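Local coordinates for protein putative aminotransferase (Actinomadura melliaura, PDB 4ZWV) that probably transfers an amino group to a keto sugar, using pyridoxal 5'-phosphate, in the biosynthesis of the aminopentose of the indolocarbazole AT2433, at residues L67-P71 / T123-I127; D75-S79 / L115-S120; L82-T87 / I127-W131. All coordinates share one frame; numbering follows the deposited sequence.

Contact 1. Residues L67-P71 / T123-I127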
loop_
_atom_site.group_PDB
_atom_site.type_symbol
_atom_site.label_atom_id
_atom_site.label_comp_id
_atom_site.label_asym_id
_atom_site.label_seq_id
_atom_site.Cartn_x
_atom_site.Cartn_y
_atom_site.Cartn_z
ATOM N N LEU A 67 -14.396 -3.851 -4.740
ATOM C CA LEU A 67 -15.632 -4.403 -4.177
ATOM C C LEU A 67 -16.847 -4.267 -5.101
ATOM O O LEU A 67 -17.893 -4.872 -4.856
ATOM C CB LEU A 67 -15.929 -3.733 -2.829
ATOM C CG LEU A 67 -14.944 -4.106 -1.707
ATOM C CD1 LEU A 67 -15.129 -3.193 -0.516
ATOM C CD2 LEU A 67 -15.141 -5.554 -1.281
ATOM N N LEU A 68 -16.701 -3.495 -6.172
ATOM C CA LEU A 68 -17.827 -3.251 -7.069
ATOM C C LEU A 68 -18.198 -4.484 -7.848
ATOM O O LEU A 68 -17.335 -5.238 -8.268
ATOM C CB LEU A 68 -17.527 -2.107 -8.029
ATOM C CG LEU A 68 -17.309 -0.780 -7.323
ATOM C CD1 LEU A 68 -17.102 0.303 -8.359
ATOM C CD2 LEU A 68 -18.487 -0.459 -6.405
ATOM N N ASP A 69 -19.503 -4.675 -8.009
ATOM C CA ASP A 69 -20.052 -5.748 -8.823
ATOM C C ASP A 69 -20.637 -5.158 -10.097
ATOM O O ASP A 69 -21.746 -4.615 -10.101
ATOM C CB ASP A 69 -21.118 -6.521 -8.041
ATOM C CG ASP A 69 -21.795 -7.590 -8.871
ATOM O OD1 ASP A 69 -21.169 -8.101 -9.826
ATOM O OD2 ASP A 69 -22.962 -7.917 -8.567
ATOM N N ALA A 70 -19.875 -5.248 -11.179
ATOM C CA ALA A 70 -20.337 -4.776 -12.475
ATOM C C ALA A 70 -19.583 -5.506 -13.577
ATOM O O ALA A 70 -18.417 -5.879 -13.380
ATOM C CB ALA A 70 -20.144 -3.265 -12.588
ATOM N N PRO A 71 -20.241 -5.725 -14.728
ATOM C CA PRO A 71 -19.603 -6.418 -15.853
ATOM C C PRO A 71 -18.429 -5.620 -16.411
ATOM O O PRO A 71 -18.391 -4.396 -16.271
ATOM C CB PRO A 71 -20.735 -6.538 -16.879
ATOM C CG PRO A 71 -21.634 -5.388 -16.574
ATOM C CD PRO A 71 -21.598 -5.258 -15.073
ATOM N N THR A 123 -21.155 3.239 -17.682
ATOM C CA THR A 123 -20.789 3.751 -16.365
ATOM C C THR A 123 -20.780 2.674 -15.299
ATOM O O THR A 123 -21.796 2.030 -15.014
ATOM C CB THR A 123 -21.732 4.864 -15.911
ATOM O OG1 THR A 123 -21.708 5.915 -16.874
ATOM C CG2 THR A 123 -21.281 5.413 -14.574
ATOM N N ARG A 124 -19.606 2.478 -14.719
ATOM C CA ARG A 124 -19.423 1.514 -13.667
ATOM C C ARG A 124 -19.645 2.113 -12.275
ATOM O O ARG A 124 -20.296 1.526 -11.402
ATOM C CB ARG A 124 -17.989 0.981 -13.790
ATOM C CG ARG A 124 -17.554 0.038 -12.741
ATOM C CD ARG A 124 -16.154 -0.503 -13.052
ATOM N NE ARG A 124 -15.979 -1.747 -12.326
ATOM C CZ ARG A 124 -16.394 -2.925 -12.767
ATOM N NH1 ARG A 124 -16.224 -4.001 -12.023
ATOM N NH2 ARG A 124 -16.979 -3.026 -13.961
ATOM N N ALA A 125 -19.139 3.324 -12.096
ATOM C CA ALA A 125 -19.125 3.973 -10.791
ATOM C C ALA A 125 -18.832 5.443 -10.960
ATOM O O ALA A 125 -18.411 5.888 -12.032
ATOM C CB ALA A 125 -18.082 3.337 -9.863
ATOM N N ILE A 126 -19.056 6.184 -9.881
ATOM C CA ILE A 126 -18.760 7.604 -9.818
ATOM C C ILE A 126 -17.953 7.838 -8.558
ATOM O O ILE A 126 -18.355 7.364 -7.511
ATOM C CB ILE A 126 -20.054 8.439 -9.776
ATOM C CG1 ILE A 126 -20.927 8.142 -11.002
ATOM C CG2 ILE A 126 -19.727 9.936 -9.663
ATOM C CD1 ILE A 126 -22.405 8.427 -10.749
ATOM N N ILE A 127 -16.801 8.491 -8.662
ATOM C CA ILE A 127 -16.082 8.902 -7.452
ATOM C C ILE A 127 -16.334 10.383 -7.254
ATOM O O ILE A 127 -16.086 11.185 -8.157
ATOM C CB ILE A 127 -14.566 8.619 -7.529
ATOM C CG1 ILE A 127 -14.326 7.114 -7.755
ATOM C CG2 ILE A 127 -13.884 9.081 -6.251
ATOM C CD1 ILE A 127 -12.841 6.710 -7.750
HETATM O O HOH W 1 -14.979 -4.660 -9.392
HETATM O O HOH W 2 -17.386 -6.705 -10.699
#
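With CG set opposite the backbone N (chi1 176°) and the chain stretched out as far as NE, Arg124 carries its guanidinium group from strand 123-129 to the carbonyls of Ala70 and Pro71. Arg124 NH1 donates to Ala70 O at 3.2 Å. The bond is bent: the donor stands above the carbonyl plane instead of on a lone pair, and the oxygen is itself tilted from the guanidinium plane. Arg124 NH2 adds weak bonds to Ala70 O and, at 3.0 Å, to Pro71 O, so Ala70 O is shared by both terminal nitrogens. NH2 also bonds to Arg74 O, and this group of backbone carbonyls probably eases the nearness of Arg96, whose charge lies close to NH1. The methyl CB of Ala70 covers one face of the guanidinium toward its rim, 3.5 Å from Arg124 NH2. Two waters fill in the polar side. One lies in the plane of the guanidinium, taking a hydrogen from Arg124 NH1 at 3.0 Å, and is bonded to Leu68 O. The other accepts from Ala70 N at 2.9 Å, also bonds to Leu68 O, and is weakly held by NH1. Leu68, its CG turned away from its own carbonyl carbon (chi1 -63°), brings CD1 down on Ala125 CB at 3.5 Å, an apolar touch beside the arginine. A loop between helix 57-66 and strand 76-79 is thus stitched to a central parallel strand of the mixed sheet found in the large domain of fold-type I pyridoxal phosphate enzymes.

Contact 2. Residues D75-S79 / L115-S120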
loop_
_atom_site.group_PDB
_atom_site.type_symbol
_atom_site.label_atom_id
_atom_site.label_comp_id
_atom_site.label_asym_id
_atom_site.label_seq_id
_atom_site.Cartn_x
_atom_site.Cartn_y
_atom_site.Cartn_z
ATOM N N ASP A 75 -16.996 -0.104 -18.180
ATOM C CA ASP A 75 -15.584 0.159 -17.934
ATOM C C ASP A 75 -15.285 1.598 -17.542
ATOM O O ASP A 75 -14.129 1.951 -17.328
ATOM C CB ASP A 75 -14.757 -0.206 -19.177
ATOM C CG ASP A 75 -15.080 0.666 -20.386
ATOM O OD1 ASP A 75 -16.184 1.238 -20.459
ATOM O OD2 ASP A 75 -14.228 0.762 -21.299
ATOM N N GLU A 76 -16.333 2.396 -17.410
ATOM C CA GLU A 76 -16.186 3.822 -17.194
ATOM C C GLU A 76 -16.381 4.216 -15.734
ATOM O O GLU A 76 -17.382 3.863 -15.113
ATOM C CB GLU A 76 -17.188 4.553 -18.083
ATOM C CG GLU A 76 -17.361 6.023 -17.826
ATOM C CD GLU A 76 -18.440 6.605 -18.718
ATOM O OE1 GLU A 76 -18.091 7.289 -19.705
ATOM O OE2 GLU A 76 -19.638 6.358 -18.452
ATOM N N VAL A 77 -15.432 4.969 -15.188
ATOM C CA VAL A 77 -15.643 5.587 -13.883
ATOM C C VAL A 77 -15.641 7.088 -14.102
ATOM O O VAL A 77 -14.715 7.627 -14.702
ATOM C CB VAL A 77 -14.563 5.210 -12.863
ATOM C CG1 VAL A 77 -14.844 5.902 -11.522
ATOM C CG2 VAL A 77 -14.518 3.694 -12.684
ATOM N N LEU A 78 -16.689 7.754 -13.627
ATOM C CA LEU A 78 -16.815 9.203 -13.763
ATOM C C LEU A 78 -16.131 9.884 -12.585
ATOM O O LEU A 78 -16.357 9.526 -11.437
ATOM C CB LEU A 78 -18.291 9.590 -13.842
ATOM C CG LEU A 78 -18.983 9.103 -15.108
ATOM C CD1 LEU A 78 -20.511 9.056 -14.980
ATOM C CD2 LEU A 78 -18.600 10.031 -16.223
ATOM N N SER A 79 -15.287 10.863 -12.880
ATOM C CA SER A 79 -14.492 11.518 -11.852
ATOM C C SER A 79 -14.106 12.898 -12.363
ATOM O O SER A 79 -14.037 13.110 -13.573
ATOM C CB SER A 79 -13.245 10.680 -11.540
ATOM O OG SER A 79 -12.518 11.204 -10.448
ATOM N N LEU A 115 -22.294 15.695 -14.632
ATOM C CA LEU A 115 -22.337 14.296 -14.229
ATOM C C LEU A 115 -23.539 13.584 -14.834
ATOM O O LEU A 115 -23.399 12.531 -15.461
ATOM C CB LEU A 115 -22.378 14.167 -12.710
ATOM C CG LEU A 115 -22.614 12.722 -12.254
ATOM C CD1 LEU A 115 -21.439 11.822 -12.625
ATOM C CD2 LEU A 115 -22.875 12.682 -10.764
ATOM N N GLU A 116 -24.719 14.169 -14.670
ATOM C CA GLU A 116 -25.920 13.496 -15.143
ATOM C C GLU A 116 -25.888 13.306 -16.665
ATOM O O GLU A 116 -26.304 12.257 -17.174
ATOM C CB GLU A 116 -27.181 14.249 -14.720
ATOM C CG GLU A 116 -28.436 13.500 -15.166
ATOM C CD GLU A 116 -29.677 13.832 -14.364
ATOM O OE1 GLU A 116 -29.709 14.886 -13.693
ATOM O OE2 GLU A 116 -30.635 13.027 -14.425
ATOM N N ARG A 117 -25.349 14.287 -17.387
ATOM C CA ARG A 117 -25.238 14.169 -18.841
ATOM C C ARG A 117 -24.269 13.066 -19.272
ATOM O O ARG A 117 -24.380 12.535 -20.382
ATOM C CB ARG A 117 -24.789 15.495 -19.456
ATOM C CG ARG A 117 -25.837 16.595 -19.403
ATOM C CD ARG A 117 -25.413 17.790 -20.248
ATOM N NE ARG A 117 -24.131 18.344 -19.831
ATOM C CZ ARG A 117 -23.991 19.417 -19.055
ATOM N NH1 ARG A 117 -25.059 20.073 -18.604
ATOM N NH2 ARG A 117 -22.777 19.840 -18.743
ATOM N N LYS A 118 -23.320 12.716 -18.407
ATOM C CA LYS A 118 -22.260 11.796 -18.818
ATOM C C LYS A 118 -22.446 10.356 -18.346
ATOM O O LYS A 118 -21.700 9.468 -18.749
ATOM C CB LYS A 118 -20.911 12.339 -18.357
ATOM C CG LYS A 118 -20.461 13.508 -19.228
ATOM C CD LYS A 118 -19.226 14.189 -18.681
ATOM C CE LYS A 118 -18.674 15.165 -19.711
ATOM N NZ LYS A 118 -17.620 16.045 -19.132
ATOM N N ILE A 119 -23.433 10.116 -17.492
ATOM C CA ILE A 119 -23.763 8.736 -17.139
ATOM C C ILE A 119 -24.240 8.024 -18.406
ATOM O O ILE A 119 -25.041 8.563 -19.177
ATOM C CB ILE A 119 -24.826 8.679 -16.038
ATOM C CG1 ILE A 119 -24.244 9.210 -14.738
ATOM C CG2 ILE A 119 -25.354 7.253 -15.853
ATOM C CD1 ILE A 119 -25.269 9.380 -13.634
ATOM N N SER A 120 -23.708 6.831 -18.643
ATOM C CA SER A 120 -23.944 6.125 -19.897
ATOM C C SER A 120 -24.085 4.631 -19.620
ATOM O O SER A 120 -23.860 4.194 -18.486
ATOM C CB SER A 120 -22.793 6.382 -20.880
ATOM O OG SER A 120 -21.660 5.615 -20.539
HETATM O O HOH W 3 -19.910 9.200 -20.637
#
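Leu78 on strand 76-79 faces the last turn of helix 112-118, its CA 7.5 Å from that of Leu115, while Glu76 meets the residues that leave the helix. The helix belongs to a beta-alpha-beta crossover that joins parallel strands 97-100 and 123-129 and passes over strand 76-79 lying between them. Leu78 makes the apolar part of the contact. Leu78 CD1 reaches Leu115 CD1 at 3.7 Å and, at about a right angle between the side chains, Ile119 CG1. Leu78 CD2, the other branch, rests on Lys118 CB at 3.9 Å; the rest of that lysine leads away to a salt bridge with Asp114 and a bond to Trp100 O. Leu115 and Ile119 also pack against helix 138-152. Glu76 carries the polar half; it is modelled in two conformers, and what follows holds for one of them. With CG opposite the backbone N (chi1 169°), the extended chain of Glu76 offers OE2 to Ser120 OG, which donates at 3.0 Å from the syn side but 34° out of the carboxylate plane. Thr123 OG1 is a second partner of OE2, and Thr99 OG1 binds OE1, so both carboxylate oxygens are occupied. One water completes the junction, donating to Glu76 OE1 at 2.8 Å and to Lys118 O at 2.6 Å.

Contact 3. Residues L82-T87 / I127-W131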
loop_
_atom_site.group_PDB
_atom_site.type_symbol
_atom_site.label_atom_id
_atom_site.label_comp_id
_atom_site.label_asym_id
_atom_site.label_seq_id
_atom_site.Cartn_x
_atom_site.Cartn_y
_atom_site.Cartn_z
ATOM N N LEU A 82 -10.121 17.805 -10.823
ATOM C CA LEU A 82 -9.706 18.723 -9.770
ATOM C C LEU A 82 -9.691 17.952 -8.456
ATOM O O LEU A 82 -10.597 18.059 -7.618
ATOM C CB LEU A 82 -10.625 19.940 -9.710
ATOM C CG LEU A 82 -10.145 21.022 -8.737
ATOM C CD1 LEU A 82 -8.800 21.574 -9.186
ATOM C CD2 LEU A 82 -11.160 22.141 -8.619
ATOM N N THR A 83 -8.640 17.164 -8.281
ATOM C CA THR A 83 -8.454 16.394 -7.067
ATOM C C THR A 83 -7.001 15.966 -6.992
ATOM O O THR A 83 -6.214 16.252 -7.905
ATOM C CB THR A 83 -9.383 15.160 -7.015
ATOM O OG1 THR A 83 -9.205 14.465 -5.771
ATOM C CG2 THR A 83 -9.101 14.223 -8.170
ATOM N N PHE A 84 -6.640 15.305 -5.898
ATOM C CA PHE A 84 -5.301 14.753 -5.768
ATOM C C PHE A 84 -5.227 13.538 -6.688
ATOM O O PHE A 84 -6.227 12.846 -6.897
ATOM C CB PHE A 84 -4.985 14.374 -4.320
ATOM C CG PHE A 84 -3.605 13.813 -4.133
ATOM C CD1 PHE A 84 -2.492 14.573 -4.451
ATOM C CD2 PHE A 84 -3.423 12.530 -3.635
ATOM C CE1 PHE A 84 -1.212 14.071 -4.285
ATOM C CE2 PHE A 84 -2.145 12.019 -3.462
ATOM C CZ PHE A 84 -1.037 12.792 -3.790
ATOM N N GLU A 85 -4.043 13.281 -7.238
ATOM C CA GLU A 85 -3.890 12.257 -8.271
ATOM C C GLU A 85 -4.353 10.868 -7.829
ATOM O O GLU A 85 -4.816 10.081 -8.655
ATOM C CB GLU A 85 -2.435 12.187 -8.738
ATOM C CG GLU A 85 -2.028 13.276 -9.739
ATOM C CD GLU A 85 -1.684 14.615 -9.091
ATOM O OE1 GLU A 85 -1.809 14.767 -7.855
ATOM O OE2 GLU A 85 -1.256 15.521 -9.841
ATOM N N ALA A 86 -4.235 10.569 -6.540
ATOM C CA ALA A 86 -4.654 9.264 -6.021
ATOM C C ALA A 86 -6.074 8.885 -6.427
ATOM O O ALA A 86 -6.335 7.727 -6.747
ATOM C CB ALA A 86 -4.545 9.243 -4.506
ATOM N N THR A 87 -6.984 9.858 -6.408
ATOM C CA THR A 87 -8.383 9.604 -6.736
ATOM C C THR A 87 -8.506 8.945 -8.096
ATOM O O THR A 87 -9.211 7.952 -8.286
ATOM C CB THR A 87 -9.192 10.911 -6.761
ATOM O OG1 THR A 87 -9.010 11.607 -5.522
ATOM C CG2 THR A 87 -10.669 10.621 -6.988
ATOM N N ILE A 127 -16.801 8.491 -8.662
ATOM C CA ILE A 127 -16.082 8.902 -7.452
ATOM C C ILE A 127 -16.334 10.383 -7.254
ATOM O O ILE A 127 -16.086 11.185 -8.157
ATOM C CB ILE A 127 -14.566 8.619 -7.529
ATOM C CG1 ILE A 127 -14.326 7.114 -7.755
ATOM C CG2 ILE A 127 -13.884 9.081 -6.251
ATOM C CD1 ILE A 127 -12.841 6.710 -7.750
ATOM N N VAL A 128 -16.880 10.751 -6.098
ATOM C CA VAL A 128 -17.120 12.166 -5.828
ATOM C C VAL A 128 -16.169 12.603 -4.725
ATOM O O VAL A 128 -15.967 11.885 -3.746
ATOM C CB VAL A 128 -18.585 12.465 -5.448
ATOM C CG1 VAL A 128 -19.525 12.072 -6.596
ATOM C CG2 VAL A 128 -18.995 11.775 -4.162
ATOM N N VAL A 129 -15.544 13.756 -4.920
ATOM C CA VAL A 129 -14.537 14.244 -3.987
ATOM C C VAL A 129 -15.053 15.462 -3.240
ATOM O O VAL A 129 -15.444 16.460 -3.857
ATOM C CB VAL A 129 -13.220 14.596 -4.707
ATOM C CG1 VAL A 129 -12.175 15.066 -3.694
ATOM C CG2 VAL A 129 -12.691 13.383 -5.455
ATOM N N HIS A 130 -15.062 15.376 -1.912
ATOM C CA HIS A 130 -15.441 16.517 -1.076
ATOM C C HIS A 130 -14.227 17.441 -0.985
ATOM O O HIS A 130 -13.539 17.523 0.038
ATOM C CB HIS A 130 -15.906 16.049 0.298
ATOM C CG HIS A 130 -17.030 15.059 0.254
ATOM N ND1 HIS A 130 -18.295 15.377 -0.198
ATOM C CD2 HIS A 130 -17.079 13.758 0.625
ATOM C CE1 HIS A 130 -19.074 14.314 -0.099
ATOM N NE2 HIS A 130 -18.356 13.314 0.392
ATOM N N TRP A 131 -13.974 18.129 -2.094
ATOM C CA TRP A 131 -12.704 18.795 -2.348
ATOM C C TRP A 131 -12.438 19.951 -1.386
ATOM O O TRP A 131 -13.302 20.799 -1.174
ATOM C CB TRP A 131 -12.685 19.276 -3.799
ATOM C CG TRP A 131 -11.415 19.940 -4.243
ATOM C CD1 TRP A 131 -11.281 21.225 -4.705
ATOM C CD2 TRP A 131 -10.113 19.361 -4.275
ATOM N NE1 TRP A 131 -9.965 21.471 -5.030
ATOM C CE2 TRP A 131 -9.229 20.344 -4.773
ATOM C CE3 TRP A 131 -9.601 18.108 -3.926
ATOM C CZ2 TRP A 131 -7.861 20.107 -4.928
ATOM C CZ3 TRP A 131 -8.240 17.872 -4.085
ATOM C CH2 TRP A 131 -7.389 18.869 -4.588
#
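Beside the pyridoxal phosphate pocket, where the parallel strands end, Trp131 lays one face of its indole on the backbone of Leu82 and Thr83. An inverse gamma turn centred on His130 takes the chain out of strand 123-129, and chi1 of -178° then swings the ring across to the 82-87 loop. Leu82 O stands over the centre of the indole, 3.6 Å from Trp131 CD2. Thr83 CA makes a CH-pi contact over the six-membered ring, 3.8 Å from its centroid, and comes within 3.3 Å of Trp131 CZ3. From the same side, Leu82 CG approaches the five-membered ring off-centre, at 3.7 Å from Trp131 NE1. The Trp131 ring also meets that of His164, which binds pyridoxal phosphate in a structure of this protein, though the cofactor is absent from this chain; the two planes lie at about 35°. An alanine in place of Trp131 would probably leave Leu82 and Thr83 without the flat surface they rest on and take away the ring that His164 meets. On the loop itself, Phe84 turns outward to meet Tyr217 of the second subunit edge-to-face, bringing the contact to the dimer interface. Toward Ile127 the contact becomes aliphatic: Thr87 CG2 touches Ile127 CG2 at 3.6 Å and Val129 CG2 at 3.8 Å. Thr83 has two deposited conformers; in the one described here, Thr83 OG1 straddles both methyls of Val129 and donates to Thr87 OG1 at 2.9 Å. Thr87 OG1 is bonded in turn to Asp161. Thr87 O, by contrast, is buried here without a polar partner. Strand 123-129 lies between strands 76-79 and 157-161, with the start of helix 85-93 packed across its Ile127 and Val129 side.

How the contacts relate
Following the chain from the N terminus, residues 67-71, 75-79 and 82-87 come first, before any contact is closed. Helix 112-118 then returns to strand 76-79 and closes contact 2. A few residues on, strand 123-129 closes contact 1, whose longer loop therefore encloses contact 2. The same strand runs through Ile127, shared by contacts 1 and 3, into 127-131, which closes contact 3; contacts 2 and 3 cross, because their segments alternate. Strands 76-79 and 123-129 are sheet neighbours joined by backbone bonds, so the three contacts tie a surface loop, a crossover helix and the start of helix 85-93 to one strand pair leading toward the cofactor pocket.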